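Long-range contacts in alginate lyase (Aplysia kurodai, PDB 5GMT), which cleaves alginate as a polysaccharide lyase, probably by beta-elimination at the glycosidic bonds of its polymannuronate stretches: residues A92-E102 against Y262-P273; S178-F186 against Q222-R230. All blocks are in the same frame, centred on the assembly; numbering follows the deposited sequence.

Contact 1. Residues A92-E102 against Y262-P273; sequences AMILKYDVYFE and YSYFKNFQILTP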
loop_
_atom_site.group_PDB
_atom_site.type_symbol
_atom_site.label_atom_id
_atom_site.label_comp_id
_atom_site.label_asym_id
_atom_site.label_seq_id
_atom_site.Cartn_x
_atom_site.Cartn_y
_atom_site.Cartn_z
ATOM N N ALA A 92 10.603 7.804 -9.761
ATOM C CA ALA A 92 9.570 8.536 -9.037
ATOM C C ALA A 92 8.181 8.128 -9.527
ATOM O O ALA A 92 7.939 8.001 -10.728
ATOM C CB ALA A 92 9.772 10.045 -9.179
ATOM N N MET A 93 7.268 7.930 -8.584
ATOM C CA MET A 93 5.955 7.432 -8.921
ATOM C C MET A 93 4.944 7.975 -7.924
ATOM O O MET A 93 5.254 8.132 -6.743
ATOM C CB MET A 93 5.983 5.899 -8.908
ATOM C CG MET A 93 5.008 5.194 -9.795
ATOM S SD MET A 93 5.241 3.407 -9.668
ATOM C CE MET A 93 6.368 3.118 -11.027
ATOM N N ILE A 94 3.739 8.272 -8.400
ATOM C CA ILE A 94 2.637 8.636 -7.523
ATOM C C ILE A 94 1.517 7.614 -7.676
ATOM O O ILE A 94 1.058 7.359 -8.784
ATOM C CB ILE A 94 2.071 10.045 -7.838
ATOM C CG1 ILE A 94 3.145 11.123 -7.677
ATOM C CG2 ILE A 94 0.875 10.353 -6.948
ATOM C CD1 ILE A 94 2.647 12.520 -8.068
ATOM N N LEU A 95 1.098 7.016 -6.571
ATOM C CA LEU A 95 -0.067 6.133 -6.583
ATOM C C LEU A 95 -1.242 6.860 -5.971
ATOM O O LEU A 95 -1.110 7.434 -4.896
ATOM C CB LEU A 95 0.208 4.858 -5.788
ATOM C CG LEU A 95 -0.983 3.927 -5.564
ATOM C CD1 LEU A 95 -1.439 3.344 -6.896
ATOM C CD2 LEU A 95 -0.635 2.802 -4.582
ATOM N N LYS A 96 -2.391 6.833 -6.640
ATOM C CA LYS A 96 -3.609 7.404 -6.068
ATOM C C LYS A 96 -4.688 6.352 -6.093
ATOM O O LYS A 96 -4.742 5.572 -7.027
ATOM C CB LYS A 96 -4.083 8.621 -6.856
ATOM C CG LYS A 96 -3.120 9.789 -6.869
ATOM C CD LYS A 96 -3.722 10.979 -7.595
ATOM C CE LYS A 96 -2.722 12.108 -7.689
ATOM N NZ LYS A 96 -3.311 13.322 -8.329
ATOM N N TYR A 97 -5.549 6.339 -5.079
ATOM C CA TYR A 97 -6.765 5.545 -5.127
ATOM C C TYR A 97 -7.726 6.066 -4.079
ATOM O O TYR A 97 -7.313 6.750 -3.148
ATOM C CB TYR A 97 -6.500 4.049 -4.912
ATOM C CG TYR A 97 -5.803 3.661 -3.623
ATOM C CD1 TYR A 97 -4.417 3.557 -3.568
ATOM C CD2 TYR A 97 -6.527 3.383 -2.466
ATOM C CE1 TYR A 97 -3.758 3.179 -2.383
ATOM C CE2 TYR A 97 -5.883 3.004 -1.283
ATOM C CZ TYR A 97 -4.494 2.904 -1.251
ATOM O OH TYR A 97 -3.846 2.527 -0.081
ATOM N N ASP A 98 -9.004 5.754 -4.259
ATOM C CA ASP A 98 -10.018 6.029 -3.260
ATOM C C ASP A 98 -10.337 4.750 -2.503
ATOM O O ASP A 98 -10.474 3.692 -3.114
ATOM C CB ASP A 98 -11.302 6.566 -3.908
ATOM C CG ASP A 98 -11.096 7.884 -4.623
ATOM O OD1 ASP A 98 -10.185 8.663 -4.248
ATOM O OD2 ASP A 98 -11.877 8.146 -5.562
ATOM N N VAL A 99 -10.466 4.842 -1.183
ATOM C CA VAL A 99 -10.914 3.695 -0.399
ATOM C C VAL A 99 -12.026 4.075 0.591
ATOM O O VAL A 99 -11.946 5.099 1.276
ATOM C CB VAL A 99 -9.727 3.040 0.358
ATOM C CG1 VAL A 99 -9.015 4.057 1.254
ATOM C CG2 VAL A 99 -10.179 1.839 1.164
ATOM N N TYR A 100 -13.068 3.243 0.626
ATOM C CA TYR A 100 -14.158 3.347 1.594
ATOM C C TYR A 100 -14.015 2.266 2.665
ATOM O O TYR A 100 -13.825 1.096 2.336
ATOM C CB TYR A 100 -15.511 3.200 0.878
ATOM C CG TYR A 100 -16.723 3.513 1.731
ATOM C CD1 TYR A 100 -17.244 2.575 2.614
ATOM C CD2 TYR A 100 -17.366 4.738 1.620
ATOM C CE1 TYR A 100 -18.369 2.864 3.393
ATOM C CE2 TYR A 100 -18.485 5.036 2.391
ATOM C CZ TYR A 100 -18.980 4.096 3.270
ATOM O OH TYR A 100 -20.096 4.404 4.030
ATOM N N PHE A 101 -14.116 2.642 3.940
ATOM C CA PHE A 101 -14.119 1.660 5.026
ATOM C C PHE A 101 -15.530 1.463 5.546
ATOM O O PHE A 101 -16.151 2.405 6.023
ATOM C CB PHE A 101 -13.215 2.100 6.190
ATOM C CG PHE A 101 -11.769 2.239 5.816
ATOM C CD1 PHE A 101 -11.278 3.447 5.334
ATOM C CD2 PHE A 101 -10.903 1.168 5.943
ATOM C CE1 PHE A 101 -9.942 3.589 4.987
ATOM C CE2 PHE A 101 -9.555 1.308 5.597
ATOM C CZ PHE A 101 -9.083 2.520 5.114
ATOM N N GLU A 102 -16.028 0.238 5.468
ATOM C CA GLU A 102 -17.386 -0.040 5.939
ATOM C C GLU A 102 -17.380 -0.949 7.161
ATOM O O GLU A 102 -16.913 -2.092 7.092
ATOM C CB GLU A 102 -18.213 -0.671 4.816
ATOM C CG GLU A 102 -19.628 -1.009 5.236
ATOM C CD GLU A 102 -20.375 -1.738 4.146
ATOM O OE1 GLU A 102 -20.379 -1.231 3.003
ATOM O OE2 GLU A 102 -20.938 -2.820 4.429
ATOM N N TYR A 262 -15.907 -4.413 5.302
ATOM C CA TYR A 262 -15.644 -4.338 3.873
ATOM C C TYR A 262 -14.884 -3.081 3.496
ATOM O O TYR A 262 -15.150 -1.982 4.006
ATOM C CB TYR A 262 -16.955 -4.356 3.071
ATOM C CG TYR A 262 -17.922 -5.458 3.412
ATOM C CD1 TYR A 262 -18.735 -5.364 4.531
ATOM C CD2 TYR A 262 -18.056 -6.572 2.590
ATOM C CE1 TYR A 262 -19.637 -6.361 4.836
ATOM C CE2 TYR A 262 -18.958 -7.573 2.883
ATOM C CZ TYR A 262 -19.742 -7.463 4.016
ATOM O OH TYR A 262 -20.651 -8.445 4.321
ATOM N N SER A 263 -13.967 -3.230 2.556
ATOM C CA SER A 263 -13.359 -2.071 1.952
ATOM C C SER A 263 -13.717 -2.039 0.475
ATOM O O SER A 263 -13.979 -3.076 -0.136
ATOM C CB SER A 263 -11.836 -2.066 2.150
ATOM O OG SER A 263 -11.228 -3.234 1.623
ATOM N N TYR A 264 -13.735 -0.836 -0.082
ATOM C CA TYR A 264 -14.063 -0.614 -1.485
ATOM C C TYR A 264 -12.993 0.257 -2.112
ATOM O O TYR A 264 -12.628 1.273 -1.540
ATOM C CB TYR A 264 -15.416 0.093 -1.631
ATOM C CG TYR A 264 -16.582 -0.618 -0.996
ATOM C CD1 TYR A 264 -16.702 -0.708 0.388
ATOM C CD2 TYR A 264 -17.589 -1.169 -1.785
ATOM C CE1 TYR A 264 -17.791 -1.360 0.975
ATOM C CE2 TYR A 264 -18.684 -1.817 -1.206
ATOM C CZ TYR A 264 -18.773 -1.904 0.167
ATOM O OH TYR A 264 -19.846 -2.532 0.742
ATOM N N PHE A 265 -12.513 -0.112 -3.294
ATOM C CA PHE A 265 -11.468 0.666 -3.941
ATOM C C PHE A 265 -11.920 1.075 -5.331
ATOM O O PHE A 265 -12.474 0.263 -6.070
ATOM C CB PHE A 265 -10.157 -0.125 -4.049
ATOM C CG PHE A 265 -9.574 -0.538 -2.728
ATOM C CD1 PHE A 265 -10.009 -1.692 -2.095
ATOM C CD2 PHE A 265 -8.550 0.204 -2.143
ATOM C CE1 PHE A 265 -9.462 -2.091 -0.886
ATOM C CE2 PHE A 265 -8.003 -0.185 -0.931
ATOM C CZ PHE A 265 -8.455 -1.337 -0.304
ATOM N N LYS A 266 -11.676 2.329 -5.676
ATOM C CA LYS A 266 -11.945 2.810 -7.029
ATOM C C LYS A 266 -10.920 3.879 -7.423
ATOM O O LYS A 266 -10.104 4.287 -6.598
ATOM C CB LYS A 266 -13.372 3.362 -7.120
ATOM C CG LYS A 266 -13.582 4.641 -6.312
ATOM C CD LYS A 266 -15.044 5.123 -6.382
ATOM C CE LYS A 266 -15.262 6.377 -5.549
ATOM N NZ LYS A 266 -14.459 7.558 -6.048
ATOM N N ASN A 267 -10.949 4.316 -8.682
ATOM C CA ASN A 267 -10.170 5.485 -9.098
ATOM C C ASN A 267 -8.660 5.341 -8.815
ATOM O O ASN A 267 -8.037 6.243 -8.255
ATOM C CB ASN A 267 -10.729 6.732 -8.400
ATOM C CG ASN A 267 -10.278 8.025 -9.050
ATOM O OD1 ASN A 267 -9.797 8.027 -10.185
ATOM N ND2 ASN A 267 -10.430 9.143 -8.328
ATOM N N PHE A 268 -8.100 4.193 -9.188
ATOM C CA PHE A 268 -6.649 3.978 -9.158
ATOM C C PHE A 268 -5.935 4.813 -10.216
ATOM O O PHE A 268 -6.413 4.929 -11.343
ATOM C CB PHE A 268 -6.315 2.504 -9.404
ATOM C CG PHE A 268 -6.728 1.583 -8.299
ATOM C CD1 PHE A 268 -5.835 1.251 -7.288
ATOM C CD2 PHE A 268 -8.000 1.028 -8.276
ATOM C CE1 PHE A 268 -6.218 0.399 -6.272
ATOM C CE2 PHE A 268 -8.377 0.160 -7.268
ATOM C CZ PHE A 268 -7.477 -0.161 -6.267
ATOM N N GLN A 269 -4.775 5.364 -9.869
ATOM C CA GLN A 269 -3.922 6.061 -10.836
ATOM C C GLN A 269 -2.454 5.899 -10.471
ATOM O O GLN A 269 -2.095 5.958 -9.294
ATOM C CB GLN A 269 -4.216 7.559 -10.890
ATOM C CG GLN A 269 -5.643 7.983 -11.101
ATOM C CD GLN A 269 -5.771 9.494 -10.999
ATOM O OE1 GLN A 269 -4.998 10.233 -11.610
ATOM N NE2 GLN A 269 -6.725 9.954 -10.204
ATOM N N ILE A 270 -1.609 5.731 -11.480
ATOM C CA ILE A 270 -0.176 5.803 -11.259
ATOM C C ILE A 270 0.386 6.857 -12.192
ATOM O O ILE A 270 0.218 6.776 -13.419
ATOM C CB ILE A 270 0.518 4.444 -11.482
ATOM C CG1 ILE A 270 0.133 3.473 -10.362
ATOM C CG2 ILE A 270 2.022 4.616 -11.507
ATOM C CD1 ILE A 270 0.721 2.075 -10.528
ATOM N N LEU A 271 1.013 7.869 -11.600
ATOM C CA LEU A 271 1.695 8.917 -12.355
ATOM C C LEU A 271 3.195 8.827 -12.163
ATOM O O LEU A 271 3.663 8.279 -11.160
ATOM C CB LEU A 271 1.221 10.309 -11.920
ATOM C CG LEU A 271 -0.279 10.572 -11.989
ATOM C CD1 LEU A 271 -0.937 10.190 -10.670
ATOM C CD2 LEU A 271 -0.514 12.040 -12.315
ATOM N N THR A 272 3.945 9.386 -13.113
ATOM C CA THR A 272 5.399 9.424 -13.004
ATOM C C THR A 272 5.903 10.859 -13.109
ATOM O O THR A 272 6.142 11.351 -14.210
ATOM C CB THR A 272 6.081 8.575 -14.099
ATOM O OG1 THR A 272 5.621 9.003 -15.388
ATOM C CG2 THR A 272 5.767 7.092 -13.926
ATOM N N PRO A 273 6.066 11.536 -11.962
ATOM C CA PRO A 273 6.603 12.898 -11.981
ATOM C C PRO A 273 8.103 12.873 -12.205
ATOM O O PRO A 273 8.719 11.806 -12.139
ATOM C CB PRO A 273 6.283 13.422 -10.583
ATOM C CG PRO A 273 6.375 12.175 -9.716
ATOM C CD PRO A 273 5.887 11.030 -10.584
HETATM O O HOH W 1 9.365 9.211 -12.656
HETATM O O HOH W 2 -21.971 -3.868 2.136
#
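Ile94 with Leu271 and Tyr100 with Tyr264 each exchange a pair of N-H...O=C bonds, part of the antiparallel ladder joining strands 92-102 and 262-272 within one sheet of a beta-sandwich, as in the concanavalin clan. Between Lys96 and Asp98 the register slips by one residue at a beta bulge, where Asn267 adopts a positive phi (57°) that asparagine tolerates better than most residues. Apolar packing fills the face turned to the second sheet. Val99 CG2, anti to the backbone N while CG1 takes chi1 57°, is thereby brought over one face of the Phe265 ring, 4.0 Å from its centroid, and Tyr97 CD2 meets the edge of that ring. Tyr97 CB lies over the Phe268 ring, completing an aromatic cluster, while the Tyr97 hydroxyl bonds to Pro113 O. Met93 CG presses tightly on Ile270 CG2 (3.5 Å). The other face is mixed: Ile94 packs on Leu271 and Pro273 near one end, and polar and charged groups gather farther along. Asp98 OD2 receives Lys266 NZ in a salt bridge of 2.7 Å and Asn267 ND2 at 3.3 Å, from opposite faces of the carboxylate plane, while OD1 is held by Ser193. Replacing Asp98 with alanine would probably leave the Lys266 ammonium without its counter-charge and the Asn267 amide freer to turn. Glu102 OE1 binds His53 and accepts from Tyr264 OH (2.7 Å), 37° out of the carboxylate plane.

Contact 2. Residues S178-F186 against Q222-R230; sequences SLGRGKFRF and QCYTANHLR
With CG roughly opposite the backbone N (chi1 158°), the Tyr224 ring lies along its own strand, between Ala226 N and Gly180 CA, while Lys183, with CG beside its own backbone N (chi1 -66°), sends its methylenes along the same ring. Gly180 CA stands almost squarely over one face, 3.6 Å from the ring centroid and 15° off its normal, a CH-pi contact; the backbone N of Ala226 lies over the rim of the opposite face. Glycine suits this place because a beta carbon would collide with Tyr224 CD2, and its positive phi is easy for glycine. Lys183 CD approaches Tyr224 CD1 obliquely at 3.3 Å; the aliphatic part of the lysine packs on the ring, and its ammonium leads away. The motif is a type II beta turn from Gly180 to Lys183, closed by Lys183 N to Gly180 O, with Gly182 in the third position that glycine favours. It follows strand 177-179 of one sheet of the sandwich and packs against strand 222-227 of the other. Leu179 CB touches Tyr224 OH at 3.5 Å, and that hydroxyl is bonded to Asp168. Farther along, Leu179 CD2 touches both Ala226 CB (4.1 Å) and Leu229 CD2 (4.2 Å). On the other flank Tyr224 CB meets the edge of the Phe184 ring, at CD1. Beyond it a water makes long bonds to Arg185 O and Gln222 OE1.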
loop_
_atom_site.group_PDB
_atom_site.type_symbol
_atom_site.label_atom_id
_atom_site.label_comp_id
_atom_site.label_asym_id
_atom_site.label_seq_id
_atom_site.Cartn_x
_atom_site.Cartn_y
_atom_site.Cartn_z
ATOM N N SER A 178 7.342 1.482 10.810
ATOM C CA SER A 178 6.171 2.357 10.841
ATOM C C SER A 178 6.630 3.798 10.756
ATOM O O SER A 178 7.325 4.283 11.650
ATOM C CB SER A 178 5.341 2.137 12.111
ATOM O OG SER A 178 4.781 0.839 12.108
ATOM N N LEU A 179 6.251 4.470 9.673
ATOM C CA LEU A 179 6.615 5.876 9.476
ATOM C C LEU A 179 5.379 6.762 9.480
ATOM O O LEU A 179 4.420 6.525 8.733
ATOM C CB LEU A 179 7.378 6.055 8.162
ATOM C CG LEU A 179 8.805 5.503 8.260
ATOM C CD1 LEU A 179 9.038 4.506 7.145
ATOM C CD2 LEU A 179 9.821 6.619 8.187
ATOM N N GLY A 180 5.406 7.776 10.337
ATOM C CA GLY A 180 4.350 8.764 10.373
ATOM C C GLY A 180 3.050 8.294 10.992
ATOM O O GLY A 180 2.000 8.849 10.686
ATOM N N ARG A 181 3.105 7.284 11.854
ATOM C CA ARG A 181 1.881 6.738 12.435
ATOM C C ARG A 181 1.112 7.820 13.174
ATOM O O ARG A 181 1.666 8.534 14.016
ATOM C CB ARG A 181 2.183 5.567 13.373
ATOM C CG ARG A 181 0.932 4.827 13.863
ATOM C CD ARG A 181 1.271 3.807 14.948
ATOM N NE ARG A 181 2.146 2.740 14.462
ATOM C CZ ARG A 181 2.625 1.768 15.234
ATOM N NH1 ARG A 181 2.316 1.741 16.526
ATOM N NH2 ARG A 181 3.418 0.835 14.728
ATOM N N GLY A 182 -0.162 7.960 12.822
ATOM C CA GLY A 182 -1.035 8.920 13.474
ATOM C C GLY A 182 -1.052 10.296 12.845
ATOM O O GLY A 182 -1.855 11.148 13.244
ATOM N N LYS A 183 -0.173 10.531 11.872
ATOM C CA LYS A 183 -0.125 11.826 11.195
ATOM C C LYS A 183 -1.287 11.993 10.229
ATOM O O LYS A 183 -1.618 13.107 9.831
ATOM C CB LYS A 183 1.207 12.003 10.473
ATOM C CG LYS A 183 2.372 12.093 11.451
ATOM C CD LYS A 183 3.520 12.903 10.891
ATOM C CE LYS A 183 4.661 13.004 11.899
ATOM N NZ LYS A 183 4.242 13.652 13.177
ATOM N N PHE A 184 -1.892 10.878 9.844
ATOM C CA PHE A 184 -3.169 10.905 9.140
ATOM C C PHE A 184 -4.012 9.793 9.734
ATOM O O PHE A 184 -3.491 8.921 10.412
ATOM C CB PHE A 184 -2.999 10.742 7.620
ATOM C CG PHE A 184 -2.079 9.614 7.217
ATOM C CD1 PHE A 184 -0.709 9.817 7.132
ATOM C CD2 PHE A 184 -2.585 8.360 6.913
ATOM C CE1 PHE A 184 0.142 8.788 6.762
ATOM C CE2 PHE A 184 -1.739 7.321 6.529
ATOM C CZ PHE A 184 -0.376 7.535 6.462
ATOM N N ARG A 185 -5.318 9.835 9.508
ATOM C CA ARG A 185 -6.204 8.880 10.151
ATOM C C ARG A 185 -7.344 8.530 9.213
ATOM O O ARG A 185 -7.795 9.363 8.430
ATOM C CB ARG A 185 -6.752 9.435 11.480
ATOM C CG ARG A 185 -7.698 8.471 12.225
ATOM C CD ARG A 185 -8.153 8.990 13.598
ATOM N NE ARG A 185 -7.208 8.649 14.663
ATOM C CZ ARG A 185 -7.478 8.702 15.968
ATOM N NH1 ARG A 185 -8.677 9.077 16.396
ATOM N NH2 ARG A 185 -6.543 8.375 16.849
ATOM N N PHE A 186 -7.783 7.283 9.297
ATOM C CA PHE A 186 -8.889 6.789 8.502
ATOM C C PHE A 186 -10.166 6.801 9.323
ATOM O O PHE A 186 -10.142 6.510 10.521
ATOM C CB PHE A 186 -8.579 5.386 7.995
ATOM C CG PHE A 186 -7.311 5.314 7.203
ATOM C CD1 PHE A 186 -7.227 5.920 5.956
ATOM C CD2 PHE A 186 -6.208 4.649 7.699
ATOM C CE1 PHE A 186 -6.051 5.861 5.212
ATOM C CE2 PHE A 186 -5.034 4.589 6.963
ATOM C CZ PHE A 186 -4.953 5.196 5.725
ATOM N N GLN A 222 -4.881 15.553 5.160
ATOM C CA GLN A 222 -3.732 15.450 6.058
ATOM C C GLN A 222 -2.576 14.774 5.328
ATOM O O GLN A 222 -2.746 13.702 4.752
ATOM C CB GLN A 222 -4.092 14.683 7.333
ATOM C CG GLN A 222 -4.962 15.507 8.285
ATOM C CD GLN A 222 -5.013 14.957 9.696
ATOM O OE1 GLN A 222 -5.271 13.771 9.910
ATOM N NE2 GLN A 222 -4.769 15.825 10.673
ATOM N N CYS A 223 -1.405 15.405 5.339
ATOM C CA CYS A 223 -0.269 14.838 4.625
ATOM C C CYS A 223 0.871 14.566 5.580
ATOM O O CYS A 223 1.008 15.234 6.605
ATOM C CB CYS A 223 0.212 15.769 3.515
ATOM S SG CYS A 223 -0.982 16.111 2.215
ATOM N N TYR A 224 1.689 13.582 5.228
ATOM C CA TYR A 224 2.907 13.284 5.966
ATOM C C TYR A 224 4.026 13.045 4.979
ATOM O O TYR A 224 3.843 12.304 4.017
ATOM C CB TYR A 224 2.724 12.055 6.852
ATOM C CG TYR A 224 4.026 11.387 7.216
ATOM C CD1 TYR A 224 4.963 12.039 8.005
ATOM C CD2 TYR A 224 4.318 10.101 6.770
ATOM C CE1 TYR A 224 6.163 11.431 8.343
ATOM C CE2 TYR A 224 5.511 9.488 7.100
ATOM C CZ TYR A 224 6.428 10.157 7.887
ATOM O OH TYR A 224 7.614 9.540 8.209
ATOM N N THR A 225 5.175 13.676 5.201
ATOM C CA THR A 225 6.328 13.412 4.354
ATOM C C THR A 225 7.421 12.705 5.139
ATOM O O THR A 225 7.945 13.244 6.107
ATOM C CB THR A 225 6.891 14.694 3.736
ATOM O OG1 THR A 225 5.918 15.261 2.841
ATOM C CG2 THR A 225 8.159 14.383 2.956
ATOM N N ALA A 226 7.733 11.481 4.726
ATOM C CA ALA A 226 8.898 10.763 5.233
ATOM C C ALA A 226 10.110 11.100 4.376
ATOM O O ALA A 226 10.204 10.657 3.238
ATOM C CB ALA A 226 8.651 9.254 5.221
ATOM N N ASN A 227 11.049 11.881 4.883
ATOM C CA ASN A 227 12.206 12.099 4.036
ATOM C C ASN A 227 13.444 11.425 4.592
ATOM O O ASN A 227 13.365 10.692 5.584
ATOM C CB ASN A 227 12.439 13.587 3.784
ATOM C CG ASN A 227 12.569 14.384 5.028
ATOM O OD1 ASN A 227 13.145 13.934 6.028
ATOM N ND2 ASN A 227 12.027 15.604 4.987
ATOM N N HIS A 228 14.555 11.624 3.895
ATOM C CA HIS A 228 15.826 11.002 4.240
ATOM C C HIS A 228 15.723 9.486 4.365
ATOM O O HIS A 228 16.150 8.895 5.368
ATOM C CB HIS A 228 16.359 11.629 5.521
ATOM C CG HIS A 228 16.572 13.106 5.400
ATOM N ND1 HIS A 228 16.360 13.981 6.441
ATOM C CD2 HIS A 228 16.943 13.867 4.340
ATOM C CE1 HIS A 228 16.612 15.217 6.036
ATOM N NE2 HIS A 228 16.969 15.175 4.767
ATOM N N LEU A 229 15.165 8.869 3.324
ATOM C CA LEU A 229 15.021 7.421 3.239
ATOM C C LEU A 229 15.959 6.790 2.228
ATOM O O LEU A 229 16.291 7.399 1.211
ATOM C CB LEU A 229 13.594 7.045 2.840
ATOM C CG LEU A 229 12.483 7.483 3.783
ATOM C CD1 LEU A 229 11.157 6.904 3.277
ATOM C CD2 LEU A 229 12.759 7.071 5.228
ATOM N N ARG A 230 16.368 5.560 2.515
ATOM C CA ARG A 230 17.062 4.731 1.544
ATOM C C ARG A 230 16.149 3.575 1.137
ATOM O O ARG A 230 15.677 2.829 2.004
ATOM C CB ARG A 230 18.374 4.196 2.135
ATOM C CG ARG A 230 19.008 3.130 1.286
ATOM C CD ARG A 230 20.415 2.839 1.736
ATOM N NE ARG A 230 21.327 3.905 1.354
ATOM C CZ ARG A 230 22.182 4.500 2.181
ATOM N NH1 ARG A 230 22.256 4.138 3.447
ATOM N NH2 ARG A 230 22.977 5.457 1.728
HETATM O O HOH W 3 -6.815 12.246 7.442
#

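Contact 1 binds neighbouring strands within one sheet, whereas contact 2 fastens a turn following a strand of the second sheet to strand 222-229 of the first. Strands 191-199 and 208-216 lie between the two places in that first sheet, and along the chain contact 2 is nested in the loop that contact 1 closes. Their centres are about 17 Å apart. Contact 1 is partly buried, its aromatic and apolar face inside the sandwich, its second face carrying a salt bridge and polar bonds beside the backbone ladder. Contact 2, mostly buried round Tyr224 and Leu179 with exposed Lys183 and Gln222 at its margin, has no direct hydrogen bond across. Phe101 CE1 and Phe186 CD1, 3.7 Å apart, join the two.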